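Local coordinates for bradyzoite pseudokinase 1 (Toxoplasma gondii, PDB 6M7Z), which regulates membrane ultrastructure of the parasitophorous vacuole as a divergent kinase-fold protein lacking the glycine-rich loop, whose kinase activity is probably atypical, at residues A[146-158]-A[291-305]. Numbering follows the deposited sequence.
Sequences VQVLAANMVAALK and MKDPLFEGLNFEDIE
Ala151 CB sits in a pocket of larger side chains, with Ile304 CD1 at 3.6 Å, Phe296 CE1 at 3.7 Å and Leu299 CD1 close by. The Phe296 ring comes in edge first: Gln147 O and Ala150 CB lie near its plane at the rim, with CE1 3.6 Å from Gln147 O, while Leu295 CB covers part of one face. Phe301 also turns an edge to the helix, near Ala151 O. Ile304 CD1 and Met291 CG take its opposite faces, each offset toward the rim. With CG1 beside the backbone N (chi1 -51°) and CG2 anti to that N, Ile304 divides its branches: CG2 rests on Asn152 CA and Ala155 CB, CD1 on Ala151. Both segments belong to the helical C-lobe of the kinase fold; helix 146-161 probably corresponds to αE, which in relatives leads into the catalytic loop. Helices 287-291 and 301-306 pack against it, and the axes of segments 146-158 and 301-305 cross at -68°. Asn300 N-caps the latter, OD1 accepting from Glu302 N. At the N-terminal end, Gln147 extends its chain beyond CG, and NE2 donates a hydrogen bond to Leu295 O at 2.7 Å (N-H...O 150°), in the carbonyl plane. Asp293 OD1 accepts from Leu295 N, an Asx turn, while OD2 forms a salt bridge with Lys275. Farther along, the Val154 and Met291 side chains run oppositely past each other, CG1 meeting CG. Met291 then crosses the Lys158 side chain at about a right angle, Met291 CE 3.7 Å from Lys158 CD. Lys158 NZ makes a long salt bridge, 3.5 Å, to Glu305 OE1.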
ATOM      1  N   VAL A 146       6.106   7.064  17.131  1.00 46.65           N
ATOM      2  CA  VAL A 146       5.905   5.617  17.083  1.00 45.02           C
ATOM      3  C   VAL A 146       4.434   5.272  17.370  1.00 45.86           C
ATOM      4  O   VAL A 146       3.852   4.385  16.747  1.00 40.87           O
ATOM      5  CB  VAL A 146       6.849   4.912  18.070  1.00 43.46           C
ATOM      6  CG1 VAL A 146       6.507   3.446  18.252  1.00 44.02           C
ATOM      7  CG2 VAL A 146       8.288   5.061  17.618  1.00 47.19           C
ATOM      8  N   GLN A 147       3.855   5.957  18.353  1.00 47.79           N
ATOM      9  CA  GLN A 147       2.503   5.687  18.800  1.00 50.71           C
ATOM     10  C   GLN A 147       1.521   5.914  17.638  1.00 47.10           C
ATOM     11  O   GLN A 147       0.648   5.090  17.378  1.00 45.61           O
ATOM     12  CB  GLN A 147       2.184   6.592  19.990  1.00 53.07           C
ATOM     13  CG  GLN A 147       0.792   6.390  20.559  1.00 57.17           C
ATOM     14  CD  GLN A 147       0.344   7.533  21.434  1.00 58.49           C
ATOM     15  OE1 GLN A 147       0.772   8.677  21.269  1.00 58.50           O
ATOM     16  NE2 GLN A 147      -0.503   7.212  22.396  1.00 57.68           N
ATOM     17  N   VAL A 148       1.689   7.043  16.948  1.00 44.04           N
ATOM     18  CA  VAL A 148       0.759   7.470  15.909  1.00 43.66           C
ATOM     19  C   VAL A 148       0.963   6.616  14.653  1.00 38.86           C
ATOM     20  O   VAL A 148      -0.011   6.281  13.978  1.00 43.94           O
ATOM     21  CB  VAL A 148       0.907   8.975  15.610  1.00 45.34           C
ATOM     22  CG1 VAL A 148       0.032   9.409  14.435  1.00 43.30           C
ATOM     23  CG2 VAL A 148       0.586   9.813  16.845  1.00 47.05           C
ATOM     24  N   LEU A 149       2.219   6.261  14.351  1.00 35.07           N
ATOM     25  CA  LEU A 149       2.525   5.444  13.172  1.00 32.01           C
ATOM     26  C   LEU A 149       1.873   4.071  13.326  1.00 31.80           C
ATOM     27  O   LEU A 149       1.206   3.577  12.412  1.00 32.35           O
ATOM     28  CB  LEU A 149       4.040   5.307  12.997  1.00 30.56           C
ATOM     29  CG  LEU A 149       4.486   4.432  11.822  1.00 28.28           C
ATOM     30  CD1 LEU A 149       3.877   4.897  10.514  1.00 27.99           C
ATOM     31  CD2 LEU A 149       5.990   4.459  11.699  1.00 28.40           C
ATOM     32  N   ALA A 150       2.051   3.477  14.505  1.00 32.84           N
ATOM     33  CA  ALA A 150       1.498   2.164  14.808  1.00 33.66           C
ATOM     34  C   ALA A 150      -0.029   2.199  14.695  1.00 33.43           C
ATOM     35  O   ALA A 150      -0.629   1.282  14.168  1.00 31.01           O
ATOM     36  CB  ALA A 150       1.942   1.725  16.177  1.00 36.94           C
ATOM     37  N   ALA A 151      -0.637   3.286  15.179  1.00 34.83           N
ATOM     38  CA  ALA A 151      -2.092   3.432  15.162  1.00 37.43           C
ATOM     39  C   ALA A 151      -2.574   3.599  13.706  1.00 36.90           C
ATOM     40  O   ALA A 151      -3.584   3.021  13.322  1.00 33.71           O
ATOM     41  CB  ALA A 151      -2.507   4.595  16.031  1.00 38.70           C
ATOM     42  N   ASN A 152      -1.830   4.399  12.926  1.00 37.29           N
ATOM     43  CA  ASN A 152      -2.061   4.628  11.484  1.00 38.08           C
ATOM     44  C   ASN A 152      -2.051   3.266  10.753  1.00 37.84           C
ATOM     45  O   ASN A 152      -2.919   2.978   9.920  1.00 34.99           O
ATOM     46  CB  ASN A 152      -1.041   5.652  10.965  1.00 41.60           C
ATOM     47  CG  ASN A 152      -1.356   6.252   9.601  1.00 41.99           C
ATOM     48  OD1 ASN A 152      -1.855   5.570   8.706  1.00 45.07           O
ATOM     49  ND2 ASN A 152      -1.033   7.528   9.415  1.00 39.76           N
ATOM     50  N   MET A 153      -1.099   2.398  11.129  1.00 34.33           N
ATOM     51  CA  MET A 153      -0.915   1.118  10.472  1.00 34.14           C
ATOM     52  C   MET A 153      -2.074   0.164  10.795  1.00 35.35           C
ATOM     53  O   MET A 153      -2.623  -0.471   9.868  1.00 34.56           O
ATOM     54  CB  MET A 153       0.423   0.481  10.857  1.00 35.90           C
ATOM     55  CG  MET A 153       1.617   1.079  10.113  1.00 34.81           C
ATOM     56  SD  MET A 153       3.211   0.867  10.946  1.00 34.20           S
ATOM     57  CE  MET A 153       3.450  -0.895  10.732  1.00 37.58           C
ATOM     58  N   VAL A 154      -2.451   0.072  12.077  1.00 36.32           N
ATOM     59  CA  VAL A 154      -3.592  -0.759  12.517  1.00 41.18           C
ATOM     60  C   VAL A 154      -4.876  -0.277  11.827  1.00 39.40           C
ATOM     61  O   VAL A 154      -5.670  -1.077  11.357  1.00 37.39           O
ATOM     62  CB  VAL A 154      -3.773  -0.742  14.050  1.00 48.80           C
ATOM     63  CG1 VAL A 154      -5.002  -1.517  14.487  1.00 56.48           C
ATOM     64  CG2 VAL A 154      -2.576  -1.276  14.795  1.00 53.31           C
ATOM     65  N   ALA A 155      -5.080   1.040  11.802  1.00 41.53           N
ATOM     66  CA  ALA A 155      -6.290   1.631  11.244  1.00 45.10           C
ATOM     67  C   ALA A 155      -6.393   1.282   9.758  1.00 41.20           C
ATOM     68  O   ALA A 155      -7.475   1.002   9.260  1.00 37.95           O
ATOM     69  CB  ALA A 155      -6.297   3.130  11.445  1.00 47.60           C
ATOM     70  N   ALA A 156      -5.251   1.337   9.064  1.00 40.23           N
ATOM     71  CA  ALA A 156      -5.204   1.105   7.627  1.00 39.13           C
ATOM     72  C   ALA A 156      -5.640  -0.340   7.335  1.00 39.37           C
ATOM     73  O   ALA A 156      -6.474  -0.581   6.445  1.00 37.33           O
ATOM     74  CB  ALA A 156      -3.830   1.400   7.104  1.00 34.63           C
ATOM     75  N   LEU A 157      -5.105  -1.279   8.120  1.00 37.32           N
ATOM     76  CA  LEU A 157      -5.434  -2.690   7.982  1.00 36.99           C
ATOM     77  C   LEU A 157      -6.932  -2.914   8.243  1.00 40.03           C
ATOM     78  O   LEU A 157      -7.601  -3.634   7.496  1.00 35.40           O
ATOM     79  CB  LEU A 157      -4.596  -3.510   8.969  1.00 34.87           C
ATOM     80  CG  LEU A 157      -4.776  -5.025   8.876  1.00 35.82           C
ATOM     81  CD1 LEU A 157      -4.604  -5.501   7.450  1.00 34.62           C
ATOM     82  CD2 LEU A 157      -3.797  -5.738   9.781  1.00 36.37           C
ATOM     83  N   LYS A 158      -7.448  -2.286   9.305  1.00 46.14           N
ATOM     84  CA  LYS A 158      -8.858  -2.384   9.671  1.00 48.50           C
ATOM     85  C   LYS A 158      -9.741  -1.924   8.506  1.00 41.72           C
ATOM     86  O   LYS A 158     -10.755  -2.573   8.215  1.00 41.88           O
ATOM     87  CB  LYS A 158      -9.170  -1.558  10.922  1.00 55.99           C
ATOM     88  CG  LYS A 158     -10.511  -1.912  11.555  1.00 63.06           C
ATOM     89  CD  LYS A 158     -11.041  -0.908  12.546  1.00 66.34           C
ATOM     90  CE  LYS A 158     -12.530  -1.069  12.779  1.00 68.91           C
ATOM     91  NZ  LYS A 158     -13.162   0.230  13.110  1.00 70.41           N
ATOM     92  N   MET A 291      -6.755  -2.028  19.221  1.00 51.28           N
ATOM     93  CA  MET A 291      -7.066  -0.594  19.226  1.00 56.11           C
ATOM     94  C   MET A 291      -7.313  -0.077  20.655  1.00 55.31           C
ATOM     95  O   MET A 291      -7.202   1.125  20.894  1.00 51.84           O
ATOM     96  CB  MET A 291      -8.287  -0.298  18.344  1.00 62.79           C
ATOM     97  CG  MET A 291      -7.957  -0.254  16.864  1.00 69.87           C
ATOM     98  SD  MET A 291      -9.326   0.350  15.848  1.00 78.07           S
ATOM     99  CE  MET A 291      -8.453   0.944  14.403  1.00 83.44           C
ATOM    100  N   LYS A 292      -7.602  -0.973  21.606  1.00 63.43           N
ATOM    101  CA  LYS A 292      -7.794  -0.592  23.015  1.00 70.04           C
ATOM    102  C   LYS A 292      -6.530  -0.866  23.846  1.00 66.23           C
ATOM    103  O   LYS A 292      -6.587  -0.838  25.065  1.00 60.52           O
ATOM    104  CB  LYS A 292      -9.005  -1.335  23.591  1.00 73.76           C
ATOM    105  CG  LYS A 292     -10.346  -0.691  23.301  1.00 74.75           C
ATOM    106  CD  LYS A 292     -11.484  -1.696  23.387  1.00 80.66           C
ATOM    107  CE  LYS A 292     -12.782  -1.202  22.785  1.00 94.54           C
ATOM    108  NZ  LYS A 292     -13.653  -2.342  22.426  1.00110.81           N
ATOM    109  N   ASP A 293      -5.385  -1.108  23.195  1.00 70.73           N
ATOM    110  CA  ASP A 293      -4.132  -1.343  23.907  1.00 60.17           C
ATOM    111  C   ASP A 293      -3.709  -0.042  24.590  1.00 58.42           C
ATOM    112  O   ASP A 293      -3.991   1.050  24.083  1.00 56.70           O
ATOM    113  CB  ASP A 293      -3.051  -1.905  22.971  1.00 54.92           C
ATOM    114  CG  ASP A 293      -1.770  -2.347  23.667  1.00 50.62           C
ATOM    115  OD1 ASP A 293      -0.884  -1.493  23.868  1.00 43.55           O
ATOM    116  OD2 ASP A 293      -1.670  -3.549  24.023  1.00 55.60           O
ATOM    117  N   PRO A 294      -3.050  -0.124  25.775  1.00 60.18           N
ATOM    118  CA  PRO A 294      -2.485   1.046  26.451  1.00 62.30           C
ATOM    119  C   PRO A 294      -1.714   2.043  25.571  1.00 70.08           C
ATOM    120  O   PRO A 294      -1.741   3.242  25.845  1.00 71.54           O
ATOM    121  CB  PRO A 294      -1.506   0.421  27.455  1.00 60.09           C
ATOM    122  CG  PRO A 294      -2.139  -0.910  27.814  1.00 60.07           C
ATOM    123  CD  PRO A 294      -2.879  -1.353  26.571  1.00 58.63           C
ATOM    124  N   LEU A 295      -1.030   1.541  24.536  1.00 75.59           N
ATOM    125  CA  LEU A 295      -0.193   2.376  23.669  1.00 70.31           C
ATOM    126  C   LEU A 295      -1.024   3.491  23.019  1.00 59.52           C
ATOM    127  O   LEU A 295      -0.494   4.567  22.782  1.00 53.52           O
ATOM    128  CB  LEU A 295       0.460   1.492  22.599  1.00 69.54           C
ATOM    129  CG  LEU A 295       1.190   2.223  21.473  1.00 72.71           C
ATOM    130  CD1 LEU A 295       2.332   3.066  22.046  1.00 63.18           C
ATOM    131  CD2 LEU A 295       1.708   1.231  20.443  1.00 71.98           C
ATOM    132  N   PHE A 296      -2.311   3.234  22.746  1.00 63.81           N
ATOM    133  CA  PHE A 296      -3.134   4.136  21.919  1.00 66.84           C
ATOM    134  C   PHE A 296      -4.110   4.990  22.745  1.00 67.78           C
ATOM    135  O   PHE A 296      -4.927   5.701  22.158  1.00 68.56           O
ATOM    136  CB  PHE A 296      -3.916   3.330  20.879  1.00 55.26           C
ATOM    137  CG  PHE A 296      -3.065   2.452  20.004  1.00 52.14           C
ATOM    138  CD1 PHE A 296      -1.948   2.965  19.358  1.00 53.52           C
ATOM    139  CD2 PHE A 296      -3.376   1.112  19.825  1.00 53.92           C
ATOM    140  CE1 PHE A 296      -1.172   2.162  18.538  1.00 51.54           C
ATOM    141  CE2 PHE A 296      -2.591   0.307  19.014  1.00 56.44           C
ATOM    142  CZ  PHE A 296      -1.500   0.839  18.365  1.00 56.09           C
ATOM    143  N   GLU A 297      -4.022   4.951  24.077  1.00 82.24           N
ATOM    144  CA  GLU A 297      -4.915   5.779  24.909  1.00 89.94           C
ATOM    145  C   GLU A 297      -4.592   7.264  24.697  1.00 77.52           C
ATOM    146  O   GLU A 297      -3.437   7.664  24.672  1.00 69.20           O
ATOM    147  CB  GLU A 297      -4.843   5.378  26.383  1.00 87.14           C
ATOM    148  CG  GLU A 297      -5.721   4.183  26.695  1.00 86.52           C
ATOM    149  CD  GLU A 297      -5.448   3.517  28.024  1.00102.98           C
ATOM    150  OE1 GLU A 297      -4.877   4.180  28.922  1.00105.77           O
ATOM    151  OE2 GLU A 297      -5.803   2.332  28.147  1.00103.77           O
ATOM    152  N   GLY A 298      -5.654   8.055  24.527  1.00 71.14           N
ATOM    153  CA  GLY A 298      -5.569   9.484  24.252  1.00 74.43           C
ATOM    154  C   GLY A 298      -5.653   9.809  22.769  1.00 76.72           C
ATOM    155  O   GLY A 298      -5.730  10.985  22.412  1.00 63.48           O
ATOM    156  N   LEU A 299      -5.647   8.783  21.906  1.00 81.82           N
ATOM    157  CA  LEU A 299      -5.720   8.975  20.454  1.00 78.06           C
ATOM    158  C   LEU A 299      -7.176   8.884  19.985  1.00 69.41           C
ATOM    159  O   LEU A 299      -7.918   7.998  20.405  1.00 82.12           O
ATOM    160  CB  LEU A 299      -4.881   7.909  19.742  1.00 76.28           C
ATOM    161  CG  LEU A 299      -3.377   8.148  19.703  1.00 73.98           C
ATOM    162  CD1 LEU A 299      -2.690   6.993  18.996  1.00 72.37           C
ATOM    163  CD2 LEU A 299      -3.054   9.469  19.022  1.00 76.11           C
ATOM    164  N   ASN A 300      -7.546   9.802  19.088  1.00 73.56           N
ATOM    165  CA  ASN A 300      -8.812   9.773  18.381  1.00 87.79           C
ATOM    166  C   ASN A 300      -8.629   8.948  17.101  1.00 91.02           C
ATOM    167  O   ASN A 300      -8.134   9.465  16.082  1.00 75.85           O
ATOM    168  CB  ASN A 300      -9.317  11.185  18.071  1.00 89.90           C
ATOM    169  CG  ASN A 300     -10.696  11.196  17.444  1.00 90.41           C
ATOM    170  OD1 ASN A 300     -11.363  10.160  17.357  1.00 69.74           O
ATOM    171  ND2 ASN A 300     -11.134  12.364  17.008  1.00 95.75           N
ATOM    172  N   PHE A 301      -9.054   7.679  17.161  1.00 84.61           N
ATOM    173  CA  PHE A 301      -8.952   6.756  16.030  1.00 84.63           C
ATOM    174  C   PHE A 301      -9.793   7.237  14.838  1.00 88.83           C
ATOM    175  O   PHE A 301      -9.463   6.919  13.706  1.00111.20           O
ATOM    176  CB  PHE A 301      -9.342   5.332  16.448  1.00 70.09           C
ATOM    177  CG  PHE A 301      -8.152   4.464  16.769  1.00 75.16           C
ATOM    178  CD1 PHE A 301      -7.361   3.948  15.753  1.00 63.63           C
ATOM    179  CD2 PHE A 301      -7.793   4.193  18.082  1.00 74.93           C
ATOM    180  CE1 PHE A 301      -6.236   3.191  16.042  1.00 65.50           C
ATOM    181  CE2 PHE A 301      -6.670   3.429  18.368  1.00 72.77           C
ATOM    182  CZ  PHE A 301      -5.896   2.926  17.349  1.00 65.60           C
ATOM    183  N   GLU A 302     -10.865   7.998  15.090  1.00 89.33           N
ATOM    184  CA  GLU A 302     -11.722   8.485  14.013  1.00 91.94           C
ATOM    185  C   GLU A 302     -10.913   9.417  13.096  1.00 84.15           C
ATOM    186  O   GLU A 302     -11.114   9.388  11.880  1.00 70.86           O
ATOM    187  CB  GLU A 302     -12.986   9.161  14.550  1.00105.90           C
ATOM    188  CG  GLU A 302     -14.110   9.178  13.517  1.00103.10           C
ATOM    189  CD  GLU A 302     -15.481   9.614  14.006  1.00114.72           C
ATOM    190  OE1 GLU A 302     -15.586  10.723  14.584  1.00100.36           O
ATOM    191  OE2 GLU A 302     -16.458   8.855  13.780  1.00 88.67           O
ATOM    192  N   ASP A 303     -10.002  10.213  13.679  1.00 82.72           N
ATOM    193  CA  ASP A 303      -9.154  11.165  12.923  1.00 95.63           C
ATOM    194  C   ASP A 303      -8.074  10.418  12.126  1.00 88.71           C
ATOM    195  O   ASP A 303      -7.742  10.816  10.991  1.00 68.38           O
ATOM    196  CB  ASP A 303      -8.477  12.190  13.835  1.00 94.39           C
ATOM    197  CG  ASP A 303      -9.431  13.198  14.442  1.00121.28           C
ATOM    198  OD1 ASP A 303     -10.371  13.614  13.737  1.00148.92           O
ATOM    199  OD2 ASP A 303      -9.222  13.567  15.611  1.00120.55           O
ATOM    200  N   ILE A 304      -7.513   9.363  12.730  1.00 74.73           N
ATOM    201  CA  ILE A 304      -6.533   8.509  12.071  1.00 64.61           C
ATOM    202  C   ILE A 304      -7.184   7.930  10.806  1.00 55.06           C
ATOM    203  O   ILE A 304      -6.607   8.015   9.717  1.00 52.32           O
ATOM    204  CB  ILE A 304      -6.021   7.389  13.005  1.00 65.60           C
ATOM    205  CG1 ILE A 304      -5.538   7.919  14.362  1.00 64.42           C
ATOM    206  CG2 ILE A 304      -4.949   6.581  12.288  1.00 72.30           C
ATOM    207  CD1 ILE A 304      -5.197   6.863  15.409  1.00 72.58           C
ATOM    208  N   GLU A 305      -8.402   7.389  10.971  1.00 50.41           N
ATOM    209  CA  GLU A 305      -9.150   6.696   9.921  1.00 56.22           C
ATOM    210  C   GLU A 305      -9.565   7.662   8.806  1.00 53.74           C
ATOM    211  O   GLU A 305      -9.745   7.235   7.674  1.00 62.27           O
ATOM    212  CB  GLU A 305     -10.367   5.979  10.504  1.00 60.33           C
ATOM    213  CG  GLU A 305     -10.005   4.757  11.330  1.00 73.19           C
ATOM    214  CD  GLU A 305     -11.146   4.084  12.075  1.00 73.42           C
ATOM    215  OE1 GLU A 305     -10.952   2.948  12.547  1.00 81.00           O
ATOM    216  OE2 GLU A 305     -12.219   4.701  12.191  1.00 82.26           O
TER